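Esterase/lipase (Lactobacillus rhamnosus, PDB 4N5H) probably hydrolyses carboxylic esters and may transfer their acyl groups, as an esterase of the alpha/beta hydrolase fold. Local coordinates at residues A[273-278]-A[287-292]; A[23-28]-A[281-286]. The protein carries 1 engineered substitution. All blocks are in the same frame, centred on the assembly; numbering follows the deposited sequence.

How the interactions relate
The chain begins with helix 2-28, whose last turns supply residues 23-28. It then builds the mixed sheet through strand 263-268 and enters the loop holding residues 273-278. Helix 280-283 and the next turn give 281-286, and helix 288-311 starts with 288-292. Interaction 1 closes a loop of eight intervening residues, tying the loop after strand 263-268 to helix 288-311; interaction 2 closes one of 252, tying the end of helix 2-28 to helix 280-283 and its following turn. The two cross, since 281-286 lies between the halves of interaction 1 while its partner 23-28 comes before both. Lys277 NZ lies 2.8 Å from Gln283 OE1, a probable hydrogen bond joining them. Both touch the second subunit.

Interaction 1 of 2, residues A[273-278]-A[287-292]; sequences GPHLKH and WPESIE. With IPA (isopropyl alcohol), chain D.
His275 and Leu276, on a tight turn, face Trp287 and Glu289 at the start of a helix: Gly273 to Leu276 form a type I beta turn, Leu276 centres an inverse gamma turn, and Trp287 is the N-cap of helix 288-311. The closest CA atoms, those of Leu276 and Glu289, are 8.1 Å apart, so side chains bridge most of the gap. The polar link is a hydrogen bond from His275 NE2 to Glu289 OE2, 2.8 Å long and nearly straight at 169°. Glu289 OE2 lies close to the imidazole plane, whereas the donor stands 50° out of the carboxylate plane. A bend at chi2 (91°) turns the Glu289 carboxylate toward the ring, and Arg133 of the second subunit forms a salt bridge with the same OE2. An alanine in place of Glu289 is likely to leave His275 NE2 and that arginine without their carboxylate partner. Leu276 CD2 packs 3.9 Å from Glu289 CB, while Leu276 CG lies over one face of the His275 ring, toward its rim. The Trp287 six-membered ring meets the imidazole obliquely, its CZ3 edge 3.2 Å from His275 O; Trp287 NE1 is hydrogen-bonded to Thr39 O of the second subunit. An isopropanol donates a hydrogen bond to Glu292 OE1. Also in 273-278, His278 hydrogen-bonds to Ser146 and Asp243, consistent with a Ser-His-Asp triad. The contact joins the loop after strand 263-268 to the start of helix 288-311, with Trp268 touching Leu276 and Glu289 and Phe280 of helix 280-283 touching Trp287 and Glu289.

Interaction 2 of 2, residues A[23-28]-A[281-286]; sequences KARYAD and NVQHWE
Arg25 stacks its guanidinium on the side-chain amide of Gln283 without a direct hydrogen bond between the two segments. The planes are 20° apart, and Gln283 CD sits 3.8 Å above the centre of the guanidinium. The polar ends have other partners: Arg25 NE forms a salt bridge with Glu40 of the second subunit, Arg25 NH1 pairs with Asp22, and Gln283 OE1 bonds to Lys277. Arg25 CG lies anti to the backbone N (chi1 178°) and the chain stays extended to CD, so Arg25 CD comes 3.3 Å from Gln283 O; the bend at chi3 then turns the guanidinium over the amide. Arg25 CD is also 3.5 Å from His284 NE2, approaching that ring obliquely. His284 NE2 bonds to Glu40 of the second subunit, so one carboxylate there serves both Arg25 and His284. On the other side of the imidazole, His284 ND1 donates to Glu286 OE2 over 2.9 Å, close to the ring plane and on the syn side of the carboxylate, which would fix the ring's rotation. A water adds an indirect link, donating to Tyr26 OH and, at 3.0 Å, to Val282 O. The contact thus sets the C-terminal end of helix 2-28 against helix 280-283 and the turn that follows it. Helix 86-94 touches Val282 through Tyr88, and helix 288-311 also meets this turn, where Ile291 touches Trp285 and Ser290 OG hydrogen-bonds to His284 O.

Interaction 1 of 2, residues A[273-278]-A[287-292]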
loop_
_atom_site.group_PDB
_atom_site.type_symbol
_atom_site.label_atom_id
_atom_site.label_comp_id
_atom_site.label_asym_id
_atom_site.label_seq_id
_atom_site.Cartn_x
_atom_site.Cartn_y
_atom_site.Cartn_z
ATOM N N GLY A 273 17.117 7.712 -28.733
ATOM C CA GLY A 273 16.560 8.626 -27.790
ATOM C C GLY A 273 17.332 8.770 -26.448
ATOM O O GLY A 273 18.014 7.861 -26.002
ATOM N N PRO A 274 17.111 9.877 -25.752
ATOM C CA PRO A 274 17.791 10.150 -24.548
ATOM C C PRO A 274 17.298 9.334 -23.339
ATOM O O PRO A 274 17.944 9.306 -22.266
ATOM C CB PRO A 274 17.478 11.620 -24.349
ATOM C CG PRO A 274 16.149 11.816 -24.917
ATOM C CD PRO A 274 16.199 10.981 -26.138
ATOM N N HIS A 275 16.084 8.771 -23.481
ATOM C CA HIS A 275 15.539 7.966 -22.418
ATOM C C HIS A 275 16.236 6.615 -22.262
ATOM O O HIS A 275 16.090 5.966 -21.203
ATOM C CB HIS A 275 14.027 7.771 -22.646
ATOM C CG HIS A 275 13.692 7.197 -23.974
ATOM N ND1 HIS A 275 13.908 7.882 -25.166
ATOM C CD2 HIS A 275 13.176 6.000 -24.329
ATOM C CE1 HIS A 275 13.483 7.152 -26.171
ATOM N NE2 HIS A 275 13.027 6.012 -25.691
ATOM N N LEU A 276 17.007 6.185 -23.278
ATOM C CA LEU A 276 17.658 4.846 -23.253
ATOM C C LEU A 276 18.975 5.013 -22.518
ATOM O O LEU A 276 20.090 4.838 -23.042
ATOM C CB LEU A 276 17.834 4.385 -24.684
ATOM C CG LEU A 276 16.532 4.232 -25.405
ATOM C CD1 LEU A 276 16.837 3.622 -26.743
ATOM C CD2 LEU A 276 15.490 3.418 -24.654
ATOM N N LYS A 277 18.798 5.333 -21.246
ATOM C CA LYS A 277 19.899 5.611 -20.331
ATOM C C LYS A 277 20.528 4.324 -19.786
ATOM O O LYS A 277 20.150 3.240 -20.142
ATOM C CB LYS A 277 19.366 6.433 -19.168
ATOM C CG LYS A 277 18.330 5.712 -18.276
ATOM C CD LYS A 277 18.025 6.471 -16.993
ATOM C CE LYS A 277 19.159 6.287 -15.968
ATOM N NZ LYS A 277 19.365 4.958 -15.338
ATOM N N HIS A 278 21.521 4.489 -18.893
ATOM C CA HIS A 278 22.140 3.346 -18.208
ATOM C C HIS A 278 21.076 2.459 -17.662
ATOM O O HIS A 278 20.175 2.890 -16.966
ATOM C CB HIS A 278 22.989 3.934 -17.050
ATOM C CG HIS A 278 23.809 2.933 -16.325
ATOM N ND1 HIS A 278 24.827 2.240 -16.944
ATOM C CD2 HIS A 278 23.834 2.573 -15.023
ATOM C CE1 HIS A 278 25.376 1.418 -16.061
ATOM N NE2 HIS A 278 24.840 1.644 -14.885
ATOM N N TRP A 287 8.738 -0.421 -20.795
ATOM C CA TRP A 287 8.853 0.388 -21.974
ATOM C C TRP A 287 8.995 -0.555 -23.205
ATOM O O TRP A 287 9.720 -1.551 -23.163
ATOM C CB TRP A 287 10.064 1.223 -21.945
ATOM C CG TRP A 287 10.143 2.243 -20.866
ATOM C CD1 TRP A 287 9.194 2.619 -20.014
ATOM C CD2 TRP A 287 11.265 3.113 -20.666
ATOM N NE1 TRP A 287 9.650 3.664 -19.245
ATOM C CE2 TRP A 287 10.928 3.978 -19.611
ATOM C CE3 TRP A 287 12.537 3.223 -21.286
ATOM C CZ2 TRP A 287 11.835 4.911 -19.072
ATOM C CZ3 TRP A 287 13.441 4.196 -20.790
ATOM C CH2 TRP A 287 13.075 5.037 -19.712
ATOM N N PRO A 288 8.467 -0.138 -24.386
ATOM C CA PRO A 288 8.658 -0.933 -25.635
ATOM C C PRO A 288 10.102 -1.298 -25.967
ATOM O O PRO A 288 10.390 -2.443 -26.311
ATOM C CB PRO A 288 8.081 0.012 -26.715
ATOM C CG PRO A 288 7.081 0.854 -25.987
ATOM C CD PRO A 288 7.494 0.964 -24.561
ATOM N N GLU A 289 11.051 -0.400 -25.780
ATOM C CA GLU A 289 12.457 -0.751 -26.053
ATOM C C GLU A 289 13.048 -1.748 -25.083
ATOM O O GLU A 289 13.927 -2.540 -25.400
ATOM C CB GLU A 289 13.334 0.487 -26.064
ATOM C CG GLU A 289 13.040 1.582 -27.120
ATOM C CD GLU A 289 12.088 2.638 -26.622
ATOM O OE1 GLU A 289 11.262 2.405 -25.693
ATOM O OE2 GLU A 289 12.209 3.743 -27.186
ATOM N N SER A 290 12.536 -1.738 -23.864
ATOM C CA SER A 290 12.937 -2.662 -22.840
ATOM C C SER A 290 12.392 -4.054 -23.157
ATOM O O SER A 290 13.123 -5.055 -23.107
ATOM C CB SER A 290 12.444 -2.202 -21.485
ATOM O OG SER A 290 12.995 -0.928 -21.136
ATOM N N ILE A 291 11.111 -4.124 -23.486
ATOM C CA ILE A 291 10.530 -5.376 -23.932
ATOM C C ILE A 291 11.292 -5.920 -25.136
ATOM O O ILE A 291 11.669 -7.122 -25.166
ATOM C CB ILE A 291 9.022 -5.160 -24.284
ATOM C CG1 ILE A 291 8.154 -4.750 -23.154
ATOM C CG2 ILE A 291 8.483 -6.390 -25.011
ATOM C CD1 ILE A 291 7.828 -5.830 -22.194
ATOM N N GLU A 292 11.629 -5.066 -26.137
ATOM C CA GLU A 292 12.327 -5.553 -27.299
ATOM C C GLU A 292 13.696 -6.099 -26.909
ATOM O O GLU A 292 14.066 -7.186 -27.364
ATOM C CB GLU A 292 12.473 -4.416 -28.323
ATOM C CG GLU A 292 13.268 -4.855 -29.544
ATOM C CD GLU A 292 13.470 -3.727 -30.548
ATOM O OE1 GLU A 292 12.508 -2.950 -30.776
ATOM O OE2 GLU A 292 14.551 -3.646 -31.121
HETATM C C1 IPA D . 12.188 0.444 -31.360
HETATM C C2 IPA D . 10.996 0.308 -30.407
HETATM C C3 IPA D . 9.720 -0.014 -31.181
HETATM O O2 IPA D . 11.278 -0.719 -29.435
#

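Interaction 2 of 2, residues A[23-28]-A[281-286]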
loop_
_atom_site.group_PDB
_atom_site.type_symbol
_atom_site.label_atom_id
_atom_site.label_comp_id
_atom_site.label_asym_id
_atom_site.label_seq_id
_atom_site.Cartn_x
_atom_site.Cartn_y
_atom_site.Cartn_z
ATOM N N LYS A 23 13.317 3.962 -4.925
ATOM C CA LYS A 23 12.110 3.826 -4.191
ATOM C C LYS A 23 10.971 4.548 -4.862
ATOM O O LYS A 23 9.926 3.968 -4.990
ATOM C CB LYS A 23 12.308 4.360 -2.790
ATOM C CG LYS A 23 11.124 4.208 -1.874
ATOM C CD LYS A 23 11.521 4.867 -0.513
ATOM C CE LYS A 23 10.440 4.694 0.554
ATOM N NZ LYS A 23 10.823 5.629 1.693
ATOM N N ALA A 24 11.237 5.751 -5.372
ATOM C CA ALA A 24 10.178 6.597 -6.040
ATOM C C ALA A 24 9.743 5.851 -7.318
ATOM O O ALA A 24 8.551 5.687 -7.623
ATOM C CB ALA A 24 10.695 7.998 -6.388
ATOM N N ARG A 25 10.743 5.313 -8.035
ATOM C CA ARG A 25 10.401 4.556 -9.304
ATOM C C ARG A 25 9.544 3.374 -9.004
ATOM O O ARG A 25 8.533 3.139 -9.727
ATOM C CB ARG A 25 11.678 4.129 -10.022
ATOM C CG ARG A 25 11.383 3.315 -11.295
ATOM C CD ARG A 25 12.673 2.741 -11.936
ATOM N NE ARG A 25 13.635 3.791 -11.947
ATOM C CZ ARG A 25 14.749 3.850 -11.206
ATOM N NH1 ARG A 25 15.122 2.818 -10.540
ATOM N NH2 ARG A 25 15.430 4.965 -11.161
ATOM N N TYR A 26 9.887 2.502 -8.019
ATOM C CA TYR A 26 9.128 1.335 -7.736
ATOM C C TYR A 26 7.744 1.672 -7.167
ATOM O O TYR A 26 6.807 0.913 -7.354
ATOM C CB TYR A 26 9.815 0.526 -6.699
ATOM C CG TYR A 26 10.627 -0.485 -7.375
ATOM C CD1 TYR A 26 9.994 -1.674 -7.763
ATOM C CD2 TYR A 26 12.033 -0.361 -7.534
ATOM C CE1 TYR A 26 10.709 -2.692 -8.390
ATOM C CE2 TYR A 26 12.774 -1.419 -8.128
ATOM C CZ TYR A 26 12.092 -2.564 -8.579
ATOM O OH TYR A 26 12.641 -3.655 -9.198
ATOM N N ALA A 27 7.601 2.845 -6.541
ATOM C CA ALA A 27 6.266 3.189 -6.019
ATOM C C ALA A 27 5.331 3.429 -7.145
ATOM O O ALA A 27 4.135 3.128 -6.956
ATOM C CB ALA A 27 6.295 4.445 -5.141
ATOM N N ASP A 28 5.821 3.838 -8.304
ATOM C CA ASP A 28 4.900 4.098 -9.353
ATOM C C ASP A 28 4.784 3.054 -10.496
ATOM O O ASP A 28 3.782 2.941 -11.163
ATOM C CB ASP A 28 5.313 5.336 -9.994
ATOM C CG ASP A 28 5.030 6.573 -9.126
ATOM O OD1 ASP A 28 4.124 6.572 -8.288
ATOM O OD2 ASP A 28 5.781 7.495 -9.284
ATOM N N ASN A 281 16.625 -0.908 -19.494
ATOM C CA ASN A 281 15.804 -2.148 -19.678
ATOM C C ASN A 281 15.564 -2.993 -18.446
ATOM O O ASN A 281 14.680 -3.832 -18.392
ATOM C CB ASN A 281 16.310 -2.976 -20.841
ATOM C CG ASN A 281 17.706 -3.460 -20.628
ATOM O OD1 ASN A 281 18.629 -2.621 -20.491
ATOM N ND2 ASN A 281 17.882 -4.728 -20.450
ATOM N N VAL A 282 16.392 -2.754 -17.465
ATOM C CA VAL A 282 16.259 -3.292 -16.121
ATOM C C VAL A 282 15.358 -2.387 -15.221
ATOM O O VAL A 282 14.476 -2.873 -14.456
ATOM C CB VAL A 282 17.621 -3.410 -15.436
ATOM C CG1 VAL A 282 17.514 -3.948 -13.998
ATOM C CG2 VAL A 282 18.494 -4.403 -16.227
ATOM N N GLN A 283 15.559 -1.079 -15.316
ATOM C CA GLN A 283 14.781 -0.136 -14.512
ATOM C C GLN A 283 13.347 0.051 -14.953
ATOM O O GLN A 283 12.505 0.262 -14.084
ATOM C CB GLN A 283 15.459 1.224 -14.468
ATOM C CG GLN A 283 16.774 1.164 -13.768
ATOM C CD GLN A 283 17.445 2.569 -13.705
ATOM O OE1 GLN A 283 17.177 3.472 -14.507
ATOM N NE2 GLN A 283 18.210 2.743 -12.585
ATOM N N HIS A 284 13.048 -0.100 -16.250
ATOM C CA HIS A 284 11.690 0.037 -16.799
ATOM C C HIS A 284 11.378 -1.061 -17.773
ATOM O O HIS A 284 11.413 -0.883 -19.044
ATOM C CB HIS A 284 11.562 1.383 -17.485
ATOM C CG HIS A 284 11.364 2.499 -16.522
ATOM N ND1 HIS A 284 10.139 2.739 -15.942
ATOM C CD2 HIS A 284 12.227 3.309 -15.924
ATOM C CE1 HIS A 284 10.271 3.723 -15.046
ATOM N NE2 HIS A 284 11.538 4.065 -15.020
ATOM N N TRP A 285 11.034 -2.221 -17.209
ATOM C CA TRP A 285 10.655 -3.376 -18.036
ATOM C C TRP A 285 9.553 -3.097 -19.008
ATOM O O TRP A 285 9.482 -3.726 -20.055
ATOM C CB TRP A 285 10.251 -4.539 -17.117
ATOM C CG TRP A 285 8.930 -4.350 -16.479
ATOM C CD1 TRP A 285 8.664 -3.682 -15.335
ATOM C CD2 TRP A 285 7.652 -4.684 -17.050
ATOM N NE1 TRP A 285 7.286 -3.605 -15.157
ATOM C CE2 TRP A 285 6.662 -4.269 -16.145
ATOM C CE3 TRP A 285 7.263 -5.414 -18.167
ATOM C CZ2 TRP A 285 5.334 -4.464 -16.363
ATOM C CZ3 TRP A 285 5.973 -5.555 -18.410
ATOM C CH2 TRP A 285 4.981 -5.104 -17.526
ATOM N N GLU A 286 8.694 -2.114 -18.652
ATOM C CA GLU A 286 7.435 -1.949 -19.363
ATOM C C GLU A 286 7.608 -1.109 -20.642
ATOM O O GLU A 286 6.714 -1.036 -21.461
ATOM C CB GLU A 286 6.406 -1.318 -18.374
ATOM C CG GLU A 286 6.485 0.198 -18.127
ATOM C CD GLU A 286 7.565 0.666 -17.170
ATOM O OE1 GLU A 286 8.442 -0.149 -16.749
ATOM O OE2 GLU A 286 7.586 1.844 -16.850
HETATM O O HOH W 1 13.830 -4.065 -11.826
#